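Local coordinates for protein aspartokinase (Synechocystis, PDB 3L76) that probably phosphorylates the beta-carboxyl group of L-aspartate with ATP, opening lysine and threonine biosynthesis, and binds both amino acids at its ACT domains, at residues 275-280 / 309-314; 301-306 / 475-480. One frame throughout, in Å; residues are numbered along the deposited sequence.

How the interactions relate
Both interactions involve the same threonine pocket, and their centres lie about 13 Å apart. Interaction 1 pairs strands 271-279 and 311-318 within one ACT domain and contributes D280 to the pocket; interaction 2 sets 301-306 of that domain against 475-480 of another and contributes Q304. Strand 302-303 is the neighbour of 311-318, so the two contacts join directly: N312 ND2 lies 2.9 Å from S305 O, a probable hydrogen bond, and Q304 CG packs 3.3 Å from D313 O. One threonine is held from both, by D280 and by Q304, while Q478 of interaction 2 reaches a second threonine on the far side. Interaction 2 thus lies between the two threonine sites.

Interaction 1. Residues 275-280 / 309-314; sequences LLRVPD and GNSNDI. With SO4 (sulfate ion), chain G.
An antiparallel strand pair of an ACT domain, 275-280 against 309-314, is broken by a G1 beta bulge in which R277 and V278 both face N312. Ahead of the bulge L275 N bonds I314 O at 2.8 Å, and I314 N returns the bond to L275 O; past it, V278 N reaches N312 O at 2.9 Å. R277, at the bulge with positive phi (54°), has its N-H bonded to a side chain, meeting D313 OD1 at 2.8 Å nearly along the C-O axis (N-H...O 166°). The D313 carboxylate gets there because CG sits beside its backbone N (chi1 -51°), and the L276 side chain lies obliquely across it, CD2 3.8 Å from D313 CG. The extended R277 chain carries its guanidinium edge-on to a sulfate, NH2 2.5 Å from O4 with a weak second bond from NE. From 309-314, S311 OG donates to sulfate O2 at 2.6 Å and N310 N to O3 at 3.2 Å. At the far end D280 N bonds N310 O at 3.1 Å, while the carboxylate turns to the bound threonine, OD1 taking its amino group; a water links OD2 to G309 O. The sulfate, probably from the crystallisation liquor, thus bridges the two segments, and the D280 carboxylate is likely to attract the positive charge of the threonine ammonium.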
loop_
_atom_site.group_PDB
_atom_site.type_symbol
_atom_site.label_atom_id
_atom_site.label_comp_id
_atom_site.label_asym_id
_atom_site.label_seq_id
_atom_site.Cartn_x
_atom_site.Cartn_y
_atom_site.Cartn_z
ATOM N N LEU A 275 49.363 -31.500 -17.050
ATOM C CA LEU A 275 49.557 -32.897 -17.413
ATOM C C LEU A 275 48.555 -33.269 -18.494
ATOM O O LEU A 275 47.356 -33.261 -18.254
ATOM C CB LEU A 275 49.330 -33.794 -16.206
ATOM C CG LEU A 275 50.563 -34.565 -15.745
ATOM C CD1 LEU A 275 50.176 -35.543 -14.657
ATOM C CD2 LEU A 275 51.221 -35.287 -16.927
ATOM N N LEU A 276 49.056 -33.587 -19.682
ATOM C CA LEU A 276 48.210 -33.896 -20.830
ATOM C C LEU A 276 47.958 -35.392 -20.985
ATOM O O LEU A 276 48.832 -36.211 -20.692
ATOM C CB LEU A 276 48.885 -33.392 -22.104
ATOM C CG LEU A 276 49.267 -31.921 -22.156
ATOM C CD1 LEU A 276 50.086 -31.659 -23.399
ATOM C CD2 LEU A 276 48.019 -31.038 -22.110
ATOM N N ARG A 277 46.764 -35.731 -21.459
ATOM C CA ARG A 277 46.428 -37.094 -21.870
ATOM C C ARG A 277 46.704 -38.128 -20.789
ATOM O O ARG A 277 47.341 -39.156 -21.033
ATOM C CB ARG A 277 47.177 -37.472 -23.149
ATOM C CG ARG A 277 46.541 -38.624 -23.903
ATOM C CD ARG A 277 47.068 -38.694 -25.312
ATOM N NE ARG A 277 46.300 -39.615 -26.136
ATOM C CZ ARG A 277 46.710 -40.066 -27.312
ATOM N NH1 ARG A 277 47.886 -39.692 -27.802
ATOM N NH2 ARG A 277 45.948 -40.891 -27.999
ATOM N N VAL A 278 46.232 -37.841 -19.590
ATOM C CA VAL A 278 46.350 -38.760 -18.475
ATOM C C VAL A 278 45.105 -39.665 -18.529
ATOM O O VAL A 278 44.119 -39.320 -19.177
ATOM C CB VAL A 278 46.463 -37.945 -17.147
ATOM C CG1 VAL A 278 45.097 -37.705 -16.545
ATOM C CG2 VAL A 278 47.361 -38.630 -16.159
ATOM N N PRO A 279 45.150 -40.842 -17.880
ATOM C CA PRO A 279 43.980 -41.737 -17.936
ATOM C C PRO A 279 42.758 -41.163 -17.213
ATOM O O PRO A 279 42.885 -40.597 -16.122
ATOM C CB PRO A 279 44.468 -43.014 -17.221
ATOM C CG PRO A 279 45.962 -42.953 -17.288
ATOM C CD PRO A 279 46.313 -41.488 -17.242
ATOM N N ASP A 280 41.581 -41.316 -17.812
ATOM C CA ASP A 280 40.355 -40.807 -17.199
ATOM C C ASP A 280 39.687 -41.833 -16.302
ATOM O O ASP A 280 38.682 -42.430 -16.673
ATOM C CB ASP A 280 39.362 -40.332 -18.263
ATOM C CG ASP A 280 38.080 -39.772 -17.656
ATOM O OD1 ASP A 280 38.094 -39.359 -16.469
ATOM O OD2 ASP A 280 37.057 -39.745 -18.364
ATOM N N GLY A 309 38.242 -38.616 -25.461
ATOM C CA GLY A 309 38.280 -40.066 -25.532
ATOM C C GLY A 309 38.327 -40.666 -24.139
ATOM O O GLY A 309 37.542 -40.291 -23.266
ATOM N N ASN A 310 39.263 -41.579 -23.913
ATOM C CA ASN A 310 39.347 -42.233 -22.613
ATOM C C ASN A 310 40.351 -41.567 -21.675
ATOM O O ASN A 310 40.862 -42.177 -20.736
ATOM C CB ASN A 310 39.661 -43.712 -22.799
ATOM C CG ASN A 310 38.704 -44.375 -23.761
ATOM O OD1 ASN A 310 37.516 -44.485 -23.466
ATOM N ND2 ASN A 310 39.210 -44.794 -24.936
ATOM N N SER A 311 40.630 -40.299 -21.924
ATOM C CA SER A 311 41.580 -39.601 -21.075
ATOM C C SER A 311 41.221 -38.121 -20.863
ATOM O O SER A 311 40.235 -37.629 -21.397
ATOM C CB SER A 311 42.991 -39.770 -21.641
ATOM O OG SER A 311 43.037 -39.382 -22.993
ATOM N N ASN A 312 42.011 -37.421 -20.062
ATOM C CA ASN A 312 41.786 -35.991 -19.856
ATOM C C ASN A 312 43.095 -35.252 -19.608
ATOM O O ASN A 312 44.128 -35.879 -19.428
ATOM C CB ASN A 312 40.837 -35.763 -18.676
ATOM C CG ASN A 312 40.003 -34.506 -18.828
ATOM O OD1 ASN A 312 40.373 -33.581 -19.545
ATOM N ND2 ASN A 312 38.866 -34.473 -18.153
ATOM N N ASP A 313 43.047 -33.919 -19.598
ATOM C CA ASP A 313 44.186 -33.120 -19.147
ATOM C C ASP A 313 43.910 -32.580 -17.735
ATOM O O ASP A 313 42.761 -32.468 -17.301
ATOM C CB ASP A 313 44.461 -31.975 -20.100
ATOM C CG ASP A 313 44.565 -32.414 -21.548
ATOM O OD1 ASP A 313 45.123 -33.500 -21.842
ATOM O OD2 ASP A 313 44.091 -31.642 -22.405
ATOM N N ILE A 314 44.968 -32.272 -17.005
ATOM C CA ILE A 314 44.838 -31.576 -15.739
ATOM C C ILE A 314 45.776 -30.364 -15.713
ATOM O O ILE A 314 46.980 -30.496 -15.930
ATOM C CB ILE A 314 45.116 -32.481 -14.560
ATOM C CG1 ILE A 314 44.158 -33.675 -14.576
ATOM C CG2 ILE A 314 44.987 -31.695 -13.264
ATOM C CD1 ILE A 314 44.338 -34.647 -13.422
HETATM S S SO4 G . 42.957 -41.474 -25.732
HETATM O O1 SO4 G . 42.243 -40.302 -26.138
HETATM O O2 SO4 G . 43.733 -41.410 -24.514
HETATM O O3 SO4 G . 41.928 -42.467 -25.514
HETATM O O4 SO4 G . 43.936 -41.729 -26.744
HETATM O O HOH W 1 36.772 -41.093 -20.987
HETATM O O HOH W 2 37.665 -36.589 -16.532
#

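Interaction 2. Residues 301-306 / 475-480. With THR (threonine), chain C; THR (threonine), chain D.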
loop_
_atom_site.group_PDB
_atom_site.type_symbol
_atom_site.label_atom_id
_atom_site.label_comp_id
_atom_site.label_asym_id
_atom_site.label_seq_id
_atom_site.Cartn_x
_atom_site.Cartn_y
_atom_site.Cartn_z
ATOM N N LEU A 301 44.927 -22.022 -9.316
ATOM C CA LEU A 301 43.963 -22.576 -10.260
ATOM C C LEU A 301 44.107 -24.092 -10.461
ATOM O O LEU A 301 45.206 -24.621 -10.618
ATOM C CB LEU A 301 44.070 -21.876 -11.622
ATOM C CG LEU A 301 43.455 -20.490 -11.812
ATOM C CD1 LEU A 301 44.037 -19.824 -13.048
ATOM C CD2 LEU A 301 41.923 -20.567 -11.906
ATOM N N ILE A 302 42.978 -24.787 -10.449
ATOM C CA ILE A 302 42.917 -26.144 -10.965
ATOM C C ILE A 302 41.786 -26.224 -11.994
ATOM O O ILE A 302 40.610 -25.994 -11.679
ATOM C CB ILE A 302 42.728 -27.199 -9.855
ATOM C CG1 ILE A 302 43.810 -27.043 -8.787
ATOM C CG2 ILE A 302 42.738 -28.626 -10.451
ATOM C CD1 ILE A 302 43.704 -28.058 -7.673
ATOM N N ILE A 303 42.154 -26.529 -13.231
ATOM C CA ILE A 303 41.192 -26.581 -14.321
ATOM C C ILE A 303 41.211 -27.939 -15.038
ATOM O O ILE A 303 42.236 -28.392 -15.549
ATOM C CB ILE A 303 41.446 -25.437 -15.332
ATOM C CG1 ILE A 303 41.554 -24.094 -14.600
ATOM C CG2 ILE A 303 40.368 -25.406 -16.419
ATOM C CD1 ILE A 303 41.721 -22.899 -15.523
ATOM N N GLN A 304 40.072 -28.605 -15.045
ATOM C CA GLN A 304 39.930 -29.814 -15.827
ATOM C C GLN A 304 38.599 -29.818 -16.557
ATOM O O GLN A 304 37.542 -29.981 -15.942
ATOM C CB GLN A 304 40.049 -31.044 -14.943
ATOM C CG GLN A 304 39.914 -32.355 -15.720
ATOM C CD GLN A 304 39.877 -33.556 -14.804
ATOM O OE1 GLN A 304 40.822 -33.815 -14.030
ATOM N NE2 GLN A 304 38.778 -34.293 -14.866
ATOM N N SER A 305 38.655 -29.640 -17.872
ATOM C CA SER A 305 37.446 -29.614 -18.691
ATOM C C SER A 305 36.997 -31.035 -19.032
ATOM O O SER A 305 37.358 -31.993 -18.345
ATOM C CB SER A 305 37.654 -28.760 -19.947
ATOM O OG SER A 305 36.495 -28.730 -20.769
ATOM N N ILE A 306 36.194 -31.160 -20.080
ATOM C CA ILE A 306 35.623 -32.444 -20.463
ATOM C C ILE A 306 36.678 -33.425 -21.008
ATOM O O ILE A 306 37.680 -33.011 -21.607
ATOM C CB ILE A 306 34.472 -32.246 -21.479
ATOM C CG1 ILE A 306 33.702 -33.550 -21.660
ATOM C CG2 ILE A 306 34.992 -31.725 -22.807
ATOM C CD1 ILE A 306 32.536 -33.441 -22.572
ATOM N N MET A 475 28.363 -22.806 -14.733
ATOM C CA MET A 475 29.783 -23.128 -14.780
ATOM C C MET A 475 30.322 -23.052 -16.192
ATOM O O MET A 475 29.639 -23.404 -17.141
ATOM C CB MET A 475 30.047 -24.513 -14.196
ATOM C CG MET A 475 29.629 -24.649 -12.734
ATOM S SD MET A 475 30.826 -23.957 -11.567
ATOM C CE MET A 475 32.034 -25.287 -11.629
ATOM N N ILE A 476 31.548 -22.561 -16.322
ATOM C CA ILE A 476 32.260 -22.598 -17.590
ATOM C C ILE A 476 33.694 -23.036 -17.335
ATOM O O ILE A 476 34.388 -22.448 -16.503
ATOM C CB ILE A 476 32.294 -21.243 -18.274
ATOM C CG1 ILE A 476 30.898 -20.626 -18.296
ATOM C CG2 ILE A 476 32.894 -21.377 -19.691
ATOM C CD1 ILE A 476 30.859 -19.238 -18.864
ATOM N N ILE A 477 34.118 -24.080 -18.041
ATOM C CA ILE A 477 35.471 -24.607 -17.908
ATOM C C ILE A 477 36.132 -24.769 -19.265
ATOM O O ILE A 477 35.572 -25.348 -20.196
ATOM C CB ILE A 477 35.476 -25.951 -17.214
ATOM C CG1 ILE A 477 34.560 -25.914 -15.982
ATOM C CG2 ILE A 477 36.875 -26.317 -16.833
ATOM C CD1 ILE A 477 34.494 -27.239 -15.217
ATOM N N GLN A 478 37.330 -24.226 -19.377
ATOM C CA GLN A 478 38.073 -24.293 -20.619
ATOM C C GLN A 478 39.543 -24.465 -20.273
ATOM O O GLN A 478 40.089 -23.717 -19.456
ATOM C CB GLN A 478 37.831 -23.038 -21.466
ATOM C CG GLN A 478 38.678 -22.964 -22.721
ATOM C CD GLN A 478 38.503 -21.654 -23.453
ATOM O OE1 GLN A 478 37.396 -21.294 -23.846
ATOM N NE2 GLN A 478 39.603 -20.933 -23.649
ATOM N N SER A 479 40.178 -25.471 -20.868
ATOM C CA SER A 479 41.550 -25.803 -20.500
ATOM C C SER A 479 42.510 -25.784 -21.691
ATOM O O SER A 479 42.770 -24.731 -22.275
ATOM C CB SER A 479 41.597 -27.138 -19.757
ATOM O OG SER A 479 42.854 -27.320 -19.145
ATOM N N GLN A 480 43.028 -26.943 -22.069
ATOM C CA GLN A 480 44.086 -26.975 -23.085
ATOM C C GLN A 480 43.584 -26.871 -24.524
ATOM O O GLN A 480 42.391 -27.007 -24.806
ATOM C CB GLN A 480 44.948 -28.227 -22.904
ATOM C CG GLN A 480 45.588 -28.322 -21.497
ATOM C CD GLN A 480 46.220 -26.998 -21.095
ATOM O OE1 GLN A 480 47.283 -26.625 -21.591
ATOM N NE2 GLN A 480 45.559 -26.274 -20.205
HETATM N N THR C . 39.049 -38.786 -13.779
HETATM C CA THR C . 40.331 -38.623 -13.081
HETATM C C THR C . 40.186 -38.796 -11.573
HETATM O O THR C . 39.066 -38.984 -11.067
HETATM C CB THR C . 40.995 -37.270 -13.400
HETATM O OG1 THR C . 40.150 -36.194 -12.956
HETATM C CG2 THR C . 41.205 -37.141 -14.902
HETATM O OXT THR C . 41.192 -38.781 -10.852
HETATM N N THR D . 40.113 -18.519 -27.328
HETATM C CA THR D . 38.677 -18.370 -27.555
HETATM C C THR D . 38.249 -16.952 -27.215
HETATM O O THR D . 39.043 -16.173 -26.656
HETATM C CB THR D . 37.845 -19.347 -26.713
HETATM O OG1 THR D . 38.094 -19.106 -25.318
HETATM C CG2 THR D . 38.185 -20.806 -27.075
HETATM O OXT THR D . 37.105 -16.579 -27.508
HETATM O O HOH W 3 38.563 -27.329 -22.505
#
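S305 and I477 are the nearest CA pair, 5.4 Å apart, and the two segments, from different ACT domains of one chain, meet through side chains without direct hydrogen bonds, joining these effector-binding domains between their threonine pockets. The I303 and I477 side chains run antiparallel past one another, CG2 methyls 3.6 Å apart. In both, CG1 lies beside the backbone N (chi1 -50° and -45°), which leaves CG2 as the branch that faces across; that of I303 also lies 3.5 Å from Q478 O. S305 CB lies 4.0 Å from I477 CG2, and S479 CB the same distance from I303 CG2; a water accepts from S479 N at 3.0 Å and bonds S305 OG weakly. The S479 hydroxyl takes a nearly straight bond from Q480 NE2. Q304 and Q478 leave the backbone away from the other segment, and their amides reach separate threonines. Each extended chain takes the threonine hydroxyl on its amide oxygen: OG1 of one threonine lies 2.7 Å from Q304 OE1, OG1 of the other 2.7 Å from Q478 OE1. Each NE2 bonds back to the same OG1, from Q478 at 2.9 Å and only weakly from Q304. With an alanine in place of Q304, the threonine hydroxyl would probably lose its acceptor and the carbonyls of I558 and E559 their NE2 donor. Strand 302-303 borders 311-318, strand 475-479 runs between 388-391 and 490-498, and I303 packs on M388 while I477 packs on A562 of strand 560-563.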